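Local atomic coordinates of Lin2891 protein (Listeria innocua, PDB entry 3DB0), a protein that is probably a flavin-dependent oxidoreductase related to pyridoxamine 5'-phosphate oxidase, with the barrel fold of that FMN-binding family. Residues B[94-99]-B[111-116]; B[21-26]-B[30-35]. All blocks are in the same frame, centred on the assembly; numbering follows the deposited sequence. Where two conformers were deposited one is given.

Interaction 1: B[94-99]-B[111-116]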
loop_
_atom_site.group_PDB
_atom_site.type_symbol
_atom_site.label_atom_id
_atom_site.label_comp_id
_atom_site.label_asym_id
_atom_site.label_seq_id
_atom_site.Cartn_x
_atom_site.Cartn_y
_atom_site.Cartn_z
ATOM N N GLU B 94 19.462 -9.092 2.230
ATOM C CA GLU B 94 19.203 -9.555 0.839
ATOM C C GLU B 94 17.763 -9.956 0.672
ATOM O O GLU B 94 17.133 -9.689 -0.356
ATOM C CB GLU B 94 20.090 -10.745 0.474
ATOM C CG GLU B 94 19.799 -11.359 -0.929
ATOM C CD GLU B 94 20.077 -10.396 -2.061
ATOM O OE1 GLU B 94 20.931 -9.527 -1.856
ATOM O OE2 GLU B 94 19.447 -10.494 -3.147
ATOM N N ARG B 95 17.225 -10.585 1.704
ATOM C CA ARG B 95 15.833 -10.953 1.683
ATOM C C ARG B 95 14.910 -9.716 1.606
ATOM O O ARG B 95 13.993 -9.691 0.839
ATOM C CB ARG B 95 15.503 -11.799 2.905
ATOM C CG ARG B 95 14.057 -12.228 2.949
ATOM C CD ARG B 95 13.657 -12.907 1.664
ATOM N NE ARG B 95 14.368 -14.172 1.426
ATOM C CZ ARG B 95 13.964 -15.345 1.918
ATOM N NH1 ARG B 95 12.866 -15.415 2.670
ATOM N NH2 ARG B 95 14.654 -16.439 1.671
ATOM N N ILE B 96 15.133 -8.736 2.467
ATOM C CA ILE B 96 14.400 -7.512 2.470
ATOM C C ILE B 96 14.576 -6.818 1.092
ATOM O O ILE B 96 13.615 -6.305 0.520
ATOM C CB ILE B 96 14.862 -6.590 3.589
ATOM C CG1 ILE B 96 14.564 -7.176 5.018
ATOM C CG2 ILE B 96 14.298 -5.178 3.408
ATOM C CD1 ILE B 96 13.147 -7.469 5.260
ATOM N N TRP B 97 15.807 -6.798 0.568
ATOM C CA TRP B 97 16.087 -6.185 -0.730
ATOM C C TRP B 97 15.204 -6.807 -1.812
ATOM O O TRP B 97 14.572 -6.119 -2.620
ATOM C CB TRP B 97 17.602 -6.270 -1.078
ATOM C CG TRP B 97 17.944 -5.890 -2.496
ATOM C CD1 TRP B 97 18.412 -6.732 -3.480
ATOM C CD2 TRP B 97 17.794 -4.592 -3.131
ATOM N NE1 TRP B 97 18.591 -6.035 -4.653
ATOM C CE2 TRP B 97 18.206 -4.731 -4.472
ATOM C CE3 TRP B 97 17.380 -3.338 -2.695
ATOM C CZ2 TRP B 97 18.210 -3.660 -5.362
ATOM C CZ3 TRP B 97 17.367 -2.284 -3.610
ATOM C CH2 TRP B 97 17.768 -2.454 -4.904
ATOM N N GLU B 98 15.139 -8.128 -1.808
ATOM C CA GLU B 98 14.381 -8.879 -2.790
ATOM C C GLU B 98 12.887 -8.645 -2.638
ATOM O O GLU B 98 12.148 -8.618 -3.620
ATOM C CB GLU B 98 14.731 -10.386 -2.690
ATOM C CG GLU B 98 16.096 -10.682 -3.235
ATOM C CD GLU B 98 16.570 -12.093 -2.995
ATOM O OE1 GLU B 98 15.755 -12.949 -2.595
ATOM O OE2 GLU B 98 17.776 -12.320 -3.166
ATOM N N ASN B 99 12.430 -8.463 -1.410
ATOM C CA ASN B 99 11.009 -8.196 -1.195
ATOM C C ASN B 99 10.653 -6.780 -1.669
ATOM O O ASN B 99 9.681 -6.567 -2.384
ATOM C CB ASN B 99 10.629 -8.388 0.261
ATOM C CG ASN B 99 9.173 -8.108 0.510
ATOM O OD1 ASN B 99 8.643 -7.058 0.119
ATOM N ND2 ASN B 99 8.512 -9.037 1.175
ATOM N N PRO B 111 24.914 -1.289 -3.420
ATOM C CA PRO B 111 25.894 -1.204 -2.331
ATOM C C PRO B 111 25.499 -0.208 -1.237
ATOM O O PRO B 111 25.926 -0.313 -0.100
ATOM C CB PRO B 111 27.161 -0.745 -3.054
ATOM C CG PRO B 111 26.670 0.104 -4.168
ATOM C CD PRO B 111 25.339 -0.529 -4.610
ATOM N N SER B 112 24.638 0.721 -1.575
ATOM C CA SER B 112 24.286 1.744 -0.628
ATOM C C SER B 112 23.052 1.323 0.173
ATOM O O SER B 112 22.683 1.986 1.086
ATOM C CB SER B 112 24.040 3.064 -1.336
ATOM O OG SER B 112 22.808 3.033 -2.018
ATOM N N PHE B 113 22.480 0.168 -0.154
ATOM C CA PHE B 113 21.281 -0.344 0.510
ATOM C C PHE B 113 21.571 -0.816 1.950
ATOM O O PHE B 113 22.538 -1.506 2.250
ATOM C CB PHE B 113 20.616 -1.453 -0.292
ATOM C CG PHE B 113 19.283 -1.906 0.280
ATOM C CD1 PHE B 113 18.172 -1.133 0.132
ATOM C CD2 PHE B 113 19.158 -3.112 0.921
ATOM C CE1 PHE B 113 16.944 -1.547 0.635
ATOM C CE2 PHE B 113 17.964 -3.548 1.397
ATOM C CZ PHE B 113 16.838 -2.775 1.255
ATOM N N VAL B 114 20.699 -0.402 2.848
ATOM C CA VAL B 114 20.820 -0.790 4.236
ATOM C C VAL B 114 19.428 -1.019 4.757
ATOM O O VAL B 114 18.433 -0.625 4.134
ATOM C CB VAL B 114 21.537 0.270 5.083
ATOM C CG1 VAL B 114 22.937 0.499 4.551
ATOM C CG2 VAL B 114 20.716 1.564 5.136
ATOM N N VAL B 115 19.378 -1.704 5.889
ATOM C CA VAL B 115 18.129 -2.024 6.527
ATOM C C VAL B 115 18.186 -1.575 7.989
ATOM O O VAL B 115 19.166 -1.857 8.694
ATOM C CB VAL B 115 17.796 -3.535 6.407
ATOM C CG1 VAL B 115 16.533 -3.947 7.296
ATOM C CG2 VAL B 115 17.631 -3.961 4.898
ATOM N N ILE B 116 17.177 -0.795 8.363
ATOM C CA ILE B 116 16.936 -0.385 9.728
ATOM C C ILE B 116 16.027 -1.394 10.395
ATOM O O ILE B 116 14.868 -1.631 9.999
ATOM C CB ILE B 116 16.368 1.033 9.843
ATOM C CG1 ILE B 116 17.345 2.000 9.165
ATOM C CG2 ILE B 116 16.148 1.386 11.354
ATOM C CD1 ILE B 116 16.821 3.419 8.864
#
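Trp97 and Ile96 of helix 90-100 pack on Phe113 and Val115, at the start of strand 113-126 in the antiparallel barrel of the pyridoxamine 5'-phosphate oxidase family. The helix runs across the strand at 104°, with the two axes 9.0 Å apart; side chains bridge most of the gap, while CA of Trp97 comes within 3.9 Å of CE2 of Phe113. Its tight part is aromatic. The edge of the indole meets the face of the Phe113 ring in an edge-to-face pair, with planes 59° apart and six-membered ring centroids separated by 5.0 Å. With CG of Trp97 trans to the backbone N (chi1 169°), the indole swings over Phe113, while its NE1 is engaged by the carbonyl of Glu108. Trp104 of a second subunit adds another edge-to-face partner to Phe113, which ties this corner to the assembly. Ile96 reaches the same ring differently, its CG2 lying at the ring edge, 4.1 Å from CZ of Phe113. The solvent side is looser: Arg95 is exposed, and the CB of Glu94 points away from the strand. Farther along the strand, CG2 of Ile96 rests 3.8 Å from CG2 of Val115, and over the centre of the Phe113 ring CE3 of Trp97 stands 3.6 Å above the plane.

Interaction 2: B[21-26]-B[30-35]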
loop_
_atom_site.group_PDB
_atom_site.type_symbol
_atom_site.label_atom_id
_atom_site.label_comp_id
_atom_site.label_asym_id
_atom_site.label_seq_id
_atom_site.Cartn_x
_atom_site.Cartn_y
_atom_site.Cartn_z
ATOM N N VAL B 21 4.738 5.835 10.107
ATOM C CA VAL B 21 5.510 7.048 10.375
ATOM C C VAL B 21 6.680 6.689 11.307
ATOM O O VAL B 21 6.474 6.138 12.379
ATOM C CB VAL B 21 4.592 8.159 11.051
ATOM C CG1 VAL B 21 5.373 9.413 11.387
ATOM C CG2 VAL B 21 3.379 8.523 10.167
ATOM N N LEU B 22 7.909 6.943 10.878
ATOM C CA LEU B 22 9.041 6.770 11.752
ATOM C C LEU B 22 9.408 8.126 12.326
ATOM O O LEU B 22 9.569 9.075 11.570
ATOM C CB LEU B 22 10.290 6.308 10.991
ATOM C CG LEU B 22 11.479 6.154 11.960
ATOM C CD1 LEU B 22 11.362 4.863 12.833
ATOM C CD2 LEU B 22 12.720 6.158 11.181
ATOM N N THR B 23 9.540 8.224 13.645
ATOM C CA THR B 23 10.021 9.455 14.252
ATOM C C THR B 23 11.345 9.126 14.889
ATOM O O THR B 23 11.452 8.206 15.686
ATOM C CB THR B 23 9.027 10.025 15.286
ATOM O OG1 THR B 23 7.760 10.253 14.641
ATOM C CG2 THR B 23 9.576 11.341 15.915
ATOM N N SER B 24 12.373 9.832 14.425
ATOM C CA SER B 24 13.755 9.724 14.903
ATOM C C SER B 24 14.165 11.111 15.430
ATOM O O SER B 24 13.395 12.097 15.336
ATOM C CB SER B 24 14.680 9.187 13.834
ATOM O OG SER B 24 14.484 9.866 12.593
ATOM N N VAL B 25 15.356 11.165 16.011
ATOM C CA VAL B 25 15.824 12.339 16.686
ATOM C C VAL B 25 17.182 12.725 16.155
ATOM O O VAL B 25 18.053 11.872 15.944
ATOM C CB VAL B 25 15.977 12.049 18.220
ATOM C CG1 VAL B 25 16.642 13.222 18.976
ATOM C CG2 VAL B 25 14.659 11.622 18.831
ATOM N N GLN B 26 17.322 14.008 15.900
ATOM C CA GLN B 26 18.596 14.616 15.487
ATOM C C GLN B 26 18.941 15.706 16.492
ATOM O O GLN B 26 18.585 16.878 16.328
ATOM C CB GLN B 26 18.450 15.235 14.097
ATOM C CG GLN B 26 19.678 15.946 13.631
ATOM C CD GLN B 26 19.376 17.389 13.175
ATOM O OE1 GLN B 26 18.233 17.752 12.822
ATOM N NE2 GLN B 26 20.410 18.218 13.195
ATOM N N PRO B 30 12.923 16.493 16.406
ATOM C CA PRO B 30 12.283 15.285 15.922
ATOM C C PRO B 30 12.246 15.319 14.376
ATOM O O PRO B 30 12.210 16.395 13.759
ATOM C CB PRO B 30 10.870 15.387 16.528
ATOM C CG PRO B 30 10.620 16.809 16.650
ATOM C CD PRO B 30 11.948 17.418 17.022
ATOM N N HIS B 31 12.338 14.173 13.765
ATOM C CA HIS B 31 12.140 14.077 12.328
ATOM C C HIS B 31 11.088 13.008 12.116
ATOM O O HIS B 31 11.253 11.889 12.566
ATOM C CB HIS B 31 13.420 13.680 11.596
ATOM C CG HIS B 31 14.472 14.744 11.602
ATOM N ND1 HIS B 31 14.502 15.752 10.671
ATOM C CD2 HIS B 31 15.511 14.971 12.435
ATOM C CE1 HIS B 31 15.523 16.552 10.924
ATOM N NE2 HIS B 31 16.148 16.104 11.992
ATOM N N ALA B 32 9.983 13.351 11.466
ATOM C CA ALA B 32 8.972 12.341 11.193
ATOM C C ALA B 32 8.942 12.110 9.694
ATOM O O ALA B 32 8.947 13.055 8.917
ATOM C CB ALA B 32 7.585 12.779 11.692
ATOM N N ARG B 33 8.876 10.846 9.307
ATOM C CA ARG B 33 8.805 10.485 7.911
ATOM C C ARG B 33 7.933 9.268 7.683
ATOM O O ARG B 33 7.891 8.371 8.495
ATOM C CB ARG B 33 10.194 10.161 7.352
ATOM C CG ARG B 33 11.245 11.219 7.593
ATOM C CD ARG B 33 12.594 10.730 7.134
ATOM N NE ARG B 33 13.665 11.737 7.252
ATOM C CZ ARG B 33 14.477 11.870 8.297
ATOM N NH1 ARG B 33 14.311 11.112 9.346
ATOM N NH2 ARG B 33 15.424 12.795 8.303
ATOM N N TYR B 34 7.253 9.269 6.548
ATOM C CA TYR B 34 6.451 8.137 6.131
ATOM C C TYR B 34 7.365 7.165 5.428
ATOM O O TYR B 34 8.260 7.550 4.677
ATOM C CB TYR B 34 5.339 8.503 5.173
ATOM C CG TYR B 34 4.130 9.065 5.836
ATOM C CD1 TYR B 34 3.238 8.252 6.479
ATOM C CD2 TYR B 34 3.906 10.432 5.869
ATOM C CE1 TYR B 34 2.134 8.770 7.094
ATOM C CE2 TYR B 34 2.793 10.957 6.521
ATOM C CZ TYR B 34 1.930 10.138 7.105
ATOM O OH TYR B 34 0.829 10.633 7.772
HETATM N N MSE B 35 7.198 5.893 5.721
HETATM C CA MSE B 35 7.967 4.903 5.005
HETATM C C MSE B 35 7.388 3.486 5.133
HETATM O O MSE B 35 6.421 3.234 5.857
HETATM C CB MSE B 35 9.436 4.921 5.430
HETATM C CG MSE B 35 9.607 4.535 6.917
HETATM SE SE MSE B 35 11.357 4.842 7.642
HETATM C CE MSE B 35 11.229 6.820 7.593
HETATM O O HOH W 1 12.469 9.508 10.673
#
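This contact is an antiparallel strand pairing within the first hairpin of the barrel, in which Leu22 and Ser24 of strand 19-26 bond to Arg33 and His31 of strand 29-40. Leu22 N donates to Arg33 O at 2.8 Å, and Arg33 N returns a bond to Leu22 O; Ser24 and His31 form the second such reciprocal pair. Between them Thr23 faces Ala32 in a non-hydrogen-bonded pair, and CA of Thr23 makes a CA-H...O contact with His31 O. At the turn end, His31 NE2 donates to Gln26 OE1 at 2.8 Å. That bond lies in the imidazole plane, with the amide turned 35° from the ring, and CB of Gln26 also meets the ring edge. This part of the six-stranded antiparallel barrel has two unlike faces. On the one bearing Leu22, Ser24, His31 and Arg33, a water accepts from Arg33 NH1 at 2.8 Å and donates to Ser24 OG and Leu22 O, bridging the strands. Glu57 of helix 53-60 also holds both polar ends, as a hydrogen-bond partner of Ser24 OG and a salt-bridge partner of Arg33 NH2. Nearby, the bend at the end of the selenomethionine Met35 (chi3 69°) brings CE to within 3.6 Å of Leu22 CB. On the face of Val21, Thr23 and Ala32, Val21 CG2 presses on Tyr34 CE1 at 3.3 Å. A third subunit packs on this face, its Tyr70 stacking on the ring of Tyr34 and its Thr23 touching Ala32.

How the interactions relate
From the N terminus, helix 6-16 leads into strand 19-26, and interaction 2 closes the first and shorter loop, a tight hairpin with three residues between its segments. The chain then adds strand 43-49, helix 53-60 and strands 63-68 and 77-86 before helix 90-100, where interaction 1 begins. Its loop spans eleven residues, mostly irregular, and ends on strand 113-126. The two loops follow in series, neither nesting nor crossing. Their centres lie about 20 Å apart, yet both reach the same sheet: interaction 2 joins its first two strands, whereas interaction 1 packs helix 90-100 on the strand that comes last in the chain, 113-126. Ile96 also touches Leu38, farther along strand 29-40, which links the two regions.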